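Local coordinates for protein acinetobacter secreted protease CpaA (Acinetobacter nosocomialis M2, PDB 6O38) that is a zinc metalloprotease that is secreted by the type II system with the help of the chaperone CpaB and probably cleaves host glycoproteins, at residues 321-335 with 354-368. Numbering follows the deposited sequence.
Sequences LPAQAQVGDKVVIVS and KNGENRRFIYTAQGW
Trp-368 is gripped by the 321-331 chain on several sides. Its NE1 donates a nearly straight hydrogen bond (172°) to Pro-322 O, 2.8 Å away, on a lone pair and in the indole plane. Leu-321 CB lies over one face, 3.7 Å from the centroid of the five-membered ring. Tyr-363 CD1 covers the opposite face. Val-331 CG2 touches Trp-368 CH2 at 3.5 Å. Ala-325 CB sits over a face of the Tyr-363 ring. With CG anti to the backbone N (chi1 -166°), that ring lies beside the 325-327 backbone, Val-327 N at its edge. Phe-361 takes Leu-321 CD1 over one face and meets Ile-333 CD1 obliquely.

Backbone bonds join strands 330-335 and 358-364 as an antiparallel pair. Val-331 with Phe-361 and Ile-333 with Arg-359 are the hydrogen-bonded pairs, on one sheet face.

On the face with Val-332 and Ile-362, Lys-330 and Arg-360 run side by side, NZ to NE 4.0 Å. Asn-413 OD1 hydrogen-bonds Lys-330 NZ. Asp-371 forms a salt bridge with Arg-360 NE, probably easing the repulsion. Ala-414 O and Tyr-417 OH also bind Arg-360.

Phe-361 and Trp-368 are buried in this StcE-type beta-sandwich domain. The NE1 bond and packing on both ring faces fix the indole's orientation.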
loop_
_atom_site.group_PDB
_atom_site.type_symbol
_atom_site.label_atom_id
_atom_site.label_comp_id
_atom_site.label_asym_id
_atom_site.label_seq_id
_atom_site.Cartn_x
_atom_site.Cartn_y
_atom_site.Cartn_z
ATOM N N LEU A 321 -8.791 27.112 -11.454
ATOM C CA LEU A 321 -9.080 25.695 -11.599
ATOM C C LEU A 321 -9.396 25.381 -13.062
ATOM O O LEU A 321 -9.831 26.265 -13.809
ATOM C CB LEU A 321 -10.244 25.299 -10.693
ATOM C CG LEU A 321 -9.905 25.293 -9.199
ATOM C CD1 LEU A 321 -11.110 24.904 -8.359
ATOM C CD2 LEU A 321 -8.732 24.362 -8.919
ATOM N N PRO A 322 -9.167 24.142 -13.502
ATOM C CA PRO A 322 -9.287 23.825 -14.932
ATOM C C PRO A 322 -10.629 24.252 -15.510
ATOM O O PRO A 322 -11.686 24.032 -14.916
ATOM C CB PRO A 322 -9.117 22.304 -14.969
ATOM C CG PRO A 322 -8.276 22.000 -13.782
ATOM C CD PRO A 322 -8.679 22.988 -12.724
ATOM N N ALA A 323 -10.574 24.869 -16.693
ATOM C CA ALA A 323 -11.786 25.377 -17.323
ATOM C C ALA A 323 -12.653 24.254 -17.871
ATOM O O ALA A 323 -13.884 24.369 -17.873
ATOM C CB ALA A 323 -11.429 26.359 -18.437
ATOM N N GLN A 324 -12.042 23.168 -18.337
ATOM C CA GLN A 324 -12.774 22.040 -18.892
ATOM C C GLN A 324 -12.468 20.797 -18.071
ATOM O O GLN A 324 -11.300 20.453 -17.864
ATOM C CB GLN A 324 -12.418 21.817 -20.364
ATOM C CG GLN A 324 -13.155 22.767 -21.293
ATOM C CD GLN A 324 -12.543 22.841 -22.677
ATOM O OE1 GLN A 324 -11.948 21.877 -23.159
ATOM N NE2 GLN A 324 -12.642 24.008 -23.303
ATOM N N ALA A 325 -13.521 20.128 -17.613
ATOM C CA ALA A 325 -13.389 18.947 -16.774
ATOM C C ALA A 325 -14.673 18.141 -16.880
ATOM O O ALA A 325 -15.658 18.579 -17.479
ATOM C CB ALA A 325 -13.097 19.323 -15.319
ATOM N N GLN A 326 -14.649 16.953 -16.288
ATOM C CA GLN A 326 -15.812 16.083 -16.233
ATOM C C GLN A 326 -16.164 15.807 -14.778
ATOM O O GLN A 326 -15.310 15.895 -13.890
ATOM C CB GLN A 326 -15.561 14.770 -16.984
ATOM C CG GLN A 326 -15.365 14.952 -18.482
ATOM C CD GLN A 326 -15.133 13.641 -19.207
ATOM O OE1 GLN A 326 -15.317 12.564 -18.642
ATOM N NE2 GLN A 326 -14.722 13.727 -20.468
ATOM N N VAL A 327 -17.440 15.489 -14.542
ATOM C CA VAL A 327 -17.920 15.258 -13.184
ATOM C C VAL A 327 -17.112 14.148 -12.529
ATOM O O VAL A 327 -16.966 13.051 -13.082
ATOM C CB VAL A 327 -19.420 14.928 -13.198
ATOM C CG1 VAL A 327 -19.891 14.537 -11.806
ATOM C CG2 VAL A 327 -20.215 16.115 -13.723
ATOM N N GLY A 328 -16.578 14.432 -11.344
ATOM C CA GLY A 328 -15.743 13.506 -10.620
ATOM C C GLY A 328 -14.261 13.815 -10.677
ATOM O O GLY A 328 -13.502 13.282 -9.859
ATOM N N ASP A 329 -13.832 14.653 -11.619
ATOM C CA ASP A 329 -12.432 15.049 -11.678
ATOM C C ASP A 329 -12.041 15.780 -10.400
ATOM O O ASP A 329 -12.832 16.535 -9.829
ATOM C CB ASP A 329 -12.182 15.939 -12.898
ATOM C CG ASP A 329 -12.161 15.156 -14.196
ATOM O OD1 ASP A 329 -12.104 13.911 -14.140
ATOM O OD2 ASP A 329 -12.201 15.784 -15.276
ATOM N N LYS A 330 -10.809 15.552 -9.951
ATOM C CA LYS A 330 -10.337 16.082 -8.681
ATOM C C LYS A 330 -9.048 16.863 -8.882
ATOM O O LYS A 330 -8.199 16.485 -9.696
ATOM C CB LYS A 330 -10.109 14.957 -7.664
ATOM C CG LYS A 330 -11.379 14.251 -7.227
ATOM C CD LYS A 330 -11.095 13.237 -6.134
ATOM C CE LYS A 330 -12.373 12.559 -5.670
ATOM N NZ LYS A 330 -12.227 11.977 -4.307
ATOM N N VAL A 331 -8.910 17.952 -8.132
ATOM C CA VAL A 331 -7.687 18.742 -8.092
ATOM C C VAL A 331 -7.250 18.850 -6.639
ATOM O O VAL A 331 -8.019 19.310 -5.787
ATOM C CB VAL A 331 -7.878 20.137 -8.710
ATOM C CG1 VAL A 331 -6.643 20.992 -8.475
ATOM C CG2 VAL A 331 -8.170 20.020 -10.197
ATOM N N VAL A 332 -6.021 18.424 -6.359
ATOM C CA VAL A 332 -5.422 18.533 -5.034
ATOM C C VAL A 332 -4.289 19.543 -5.117
ATOM O O VAL A 332 -3.423 19.443 -5.993
ATOM C CB VAL A 332 -4.913 17.173 -4.528
ATOM C CG1 VAL A 332 -4.250 17.329 -3.168
ATOM C CG2 VAL A 332 -6.055 16.172 -4.460
ATOM N N ILE A 333 -4.299 20.521 -4.218
ATOM C CA ILE A 333 -3.291 21.571 -4.196
ATOM C C ILE A 333 -2.616 21.563 -2.833
ATOM O O ILE A 333 -3.292 21.611 -1.798
ATOM C CB ILE A 333 -3.904 22.950 -4.502
ATOM C CG1 ILE A 333 -4.614 22.917 -5.857
ATOM C CG2 ILE A 333 -2.828 24.023 -4.498
ATOM C CD1 ILE A 333 -5.312 24.203 -6.218
ATOM N N VAL A 334 -1.288 21.489 -2.835
ATOM C CA VAL A 334 -0.490 21.567 -1.621
ATOM C C VAL A 334 0.399 22.797 -1.731
ATOM O O VAL A 334 0.823 23.187 -2.825
ATOM C CB VAL A 334 0.345 20.287 -1.375
ATOM C CG1 VAL A 334 -0.434 19.053 -1.806
ATOM C CG2 VAL A 334 1.687 20.352 -2.086
ATOM N N SER A 335 0.651 23.434 -0.590
ATOM C CA SER A 335 1.406 24.680 -0.555
ATOM C C SER A 335 2.469 24.596 0.528
ATOM O O SER A 335 2.151 24.361 1.699
ATOM C CB SER A 335 0.485 25.878 -0.305
ATOM O OG SER A 335 1.228 27.082 -0.235
ATOM N N LYS A 354 -3.179 28.284 2.168
ATOM C CA LYS A 354 -2.130 28.835 3.011
ATOM C C LYS A 354 -0.978 27.847 3.156
ATOM O O LYS A 354 -1.046 26.702 2.702
ATOM C CB LYS A 354 -2.709 29.221 4.376
ATOM C CG LYS A 354 -3.792 30.286 4.277
ATOM C CD LYS A 354 -4.370 30.654 5.631
ATOM C CE LYS A 354 -5.382 29.615 6.088
ATOM N NZ LYS A 354 -6.116 30.049 7.310
ATOM N N ASN A 355 0.098 28.317 3.787
ATOM C CA ASN A 355 1.305 27.513 3.937
ATOM C C ASN A 355 1.023 26.240 4.724
ATOM O O ASN A 355 0.408 26.280 5.794
ATOM C CB ASN A 355 2.398 28.328 4.629
ATOM C CG ASN A 355 3.687 27.548 4.798
ATOM O OD1 ASN A 355 4.076 26.773 3.925
ATOM N ND2 ASN A 355 4.361 27.753 5.925
ATOM N N GLY A 356 1.482 25.108 4.192
ATOM C CA GLY A 356 1.311 23.830 4.846
ATOM C C GLY A 356 -0.051 23.197 4.671
ATOM O O GLY A 356 -0.309 22.147 5.273
ATOM N N GLU A 357 -0.929 23.792 3.870
ATOM C CA GLU A 357 -2.305 23.341 3.736
ATOM C C GLU A 357 -2.459 22.439 2.518
ATOM O O GLU A 357 -1.837 22.668 1.476
ATOM C CB GLU A 357 -3.257 24.535 3.623
ATOM C CG GLU A 357 -4.718 24.192 3.872
ATOM C CD GLU A 357 -5.616 25.416 3.870
ATOM O OE1 GLU A 357 -5.088 26.543 3.754
ATOM O OE2 GLU A 357 -6.849 25.252 3.986
ATOM N N ASN A 358 -3.296 21.417 2.659
ATOM C CA ASN A 358 -3.716 20.566 1.554
ATOM C C ASN A 358 -5.171 20.875 1.235
ATOM O O ASN A 358 -6.005 20.956 2.143
ATOM C CB ASN A 358 -3.552 19.084 1.901
ATOM C CG ASN A 358 -2.102 18.644 1.925
ATOM O OD1 ASN A 358 -1.610 18.045 0.969
ATOM N ND2 ASN A 358 -1.412 18.935 3.021
ATOM N N ARG A 359 -5.474 21.057 -0.048
ATOM C CA ARG A 359 -6.822 21.422 -0.456
ATOM C C ARG A 359 -7.223 20.616 -1.678
ATOM O O ARG A 359 -6.477 20.564 -2.661
ATOM C CB ARG A 359 -6.928 22.920 -0.764
ATOM C CG ARG A 359 -6.738 23.814 0.444
ATOM C CD ARG A 359 -8.040 23.987 1.197
ATOM N NE ARG A 359 -9.041 24.703 0.417
ATOM C CZ ARG A 359 -9.246 26.012 0.488
ATOM N NH1 ARG A 359 -8.514 26.760 1.303
ATOM N NH2 ARG A 359 -10.184 26.572 -0.256
ATOM N N ARG A 360 -8.394 19.990 -1.613
ATOM C CA ARG A 360 -8.920 19.193 -2.710
ATOM C C ARG A 360 -10.223 19.801 -3.207
ATOM O O ARG A 360 -11.056 20.249 -2.412
ATOM C CB ARG A 360 -9.149 17.731 -2.295
ATOM C CG ARG A 360 -9.646 16.846 -3.435
ATOM C CD ARG A 360 -9.605 15.366 -3.086
ATOM N NE ARG A 360 -10.659 14.987 -2.152
ATOM C CZ ARG A 360 -10.459 14.750 -0.859
ATOM N NH1 ARG A 360 -9.240 14.850 -0.346
ATOM N NH2 ARG A 360 -11.477 14.411 -0.081
ATOM N N PHE A 361 -10.386 19.821 -4.527
ATOM C CA PHE A 361 -11.600 20.300 -5.166
ATOM C C PHE A 361 -12.103 19.228 -6.121
ATOM O O PHE A 361 -11.315 18.489 -6.718
ATOM C CB PHE A 361 -11.359 21.616 -5.921
ATOM C CG PHE A 361 -10.767 22.706 -5.070
ATOM C CD1 PHE A 361 -9.393 22.831 -4.931
ATOM C CD2 PHE A 361 -11.584 23.606 -4.405
ATOM C CE1 PHE A 361 -8.847 23.832 -4.148
ATOM C CE2 PHE A 361 -11.044 24.609 -3.621
ATOM C CZ PHE A 361 -9.674 24.722 -3.493
ATOM N N ILE A 362 -13.423 19.144 -6.259
ATOM C CA ILE A 362 -14.053 18.149 -7.117
ATOM C C ILE A 362 -15.022 18.861 -8.052
ATOM O O ILE A 362 -15.683 19.831 -7.661
ATOM C CB ILE A 362 -14.767 17.050 -6.296
ATOM C CG1 ILE A 362 -15.255 15.922 -7.209
ATOM C CG2 ILE A 362 -15.918 17.631 -5.482
ATOM C CD1 ILE A 362 -15.788 14.719 -6.459
ATOM N N TYR A 363 -15.089 18.390 -9.293
ATOM C CA TYR A 363 -15.925 19.004 -10.312
ATOM C C TYR A 363 -17.314 18.381 -10.300
ATOM O O TYR A 363 -17.462 17.159 -10.213
ATOM C CB TYR A 363 -15.284 18.845 -11.692
ATOM C CG TYR A 363 -15.887 19.725 -12.762
ATOM C CD1 TYR A 363 -15.623 21.089 -12.794
ATOM C CD2 TYR A 363 -16.707 19.193 -13.748
ATOM C CE1 TYR A 363 -16.166 21.900 -13.770
ATOM C CE2 TYR A 363 -17.255 19.998 -14.731
ATOM C CZ TYR A 363 -16.981 21.350 -14.737
ATOM O OH TYR A 363 -17.522 22.157 -15.711
ATOM N N THR A 364 -18.330 19.232 -10.382
ATOM C CA THR A 364 -19.726 18.818 -10.415
ATOM C C THR A 364 -20.392 19.386 -11.667
ATOM O O THR A 364 -19.769 20.089 -12.466
ATOM C CB THR A 364 -20.469 19.273 -9.154
ATOM O OG1 THR A 364 -20.599 20.700 -9.161
ATOM C CG2 THR A 364 -19.718 18.844 -7.904
ATOM N N ALA A 365 -21.678 19.066 -11.831
ATOM C CA ALA A 365 -22.435 19.584 -12.965
ATOM C C ALA A 365 -22.516 21.106 -12.962
ATOM O O ALA A 365 -22.726 21.707 -14.022
ATOM C CB ALA A 365 -23.843 18.989 -12.973
ATOM N N GLN A 366 -22.358 21.739 -11.800
ATOM C CA GLN A 366 -22.426 23.190 -11.678
ATOM C C GLN A 366 -21.072 23.803 -11.327
ATOM O O GLN A 366 -21.007 24.866 -10.704
ATOM C CB GLN A 366 -23.487 23.585 -10.653
ATOM C CG GLN A 366 -24.911 23.391 -11.159
ATOM C CD GLN A 366 -25.911 23.160 -10.046
ATOM O OE1 GLN A 366 -25.548 22.770 -8.937
ATOM N NE2 GLN A 366 -27.185 23.398 -10.340
ATOM N N GLY A 367 -19.989 23.144 -11.716
ATOM C CA GLY A 367 -18.655 23.696 -11.593
ATOM C C GLY A 367 -17.861 23.062 -10.463
ATOM O O GLY A 367 -18.263 22.069 -9.851
ATOM N N TRP A 368 -16.706 23.668 -10.195
ATOM C CA TRP A 368 -15.807 23.164 -9.169
ATOM C C TRP A 368 -16.386 23.391 -7.778
ATOM O O TRP A 368 -17.128 24.348 -7.533
ATOM C CB TRP A 368 -14.437 23.830 -9.287
ATOM C CG TRP A 368 -13.640 23.321 -10.446
ATOM C CD1 TRP A 368 -13.416 23.956 -11.631
ATOM C CD2 TRP A 368 -12.969 22.059 -10.533
ATOM N NE1 TRP A 368 -12.642 23.168 -12.451
ATOM C CE2 TRP A 368 -12.355 21.998 -11.799
ATOM C CE3 TRP A 368 -12.827 20.975 -9.661
ATOM C CZ2 TRP A 368 -11.610 20.898 -12.215
ATOM C CZ3 TRP A 368 -12.088 19.884 -10.075
ATOM C CH2 TRP A 368 -11.489 19.853 -11.341
#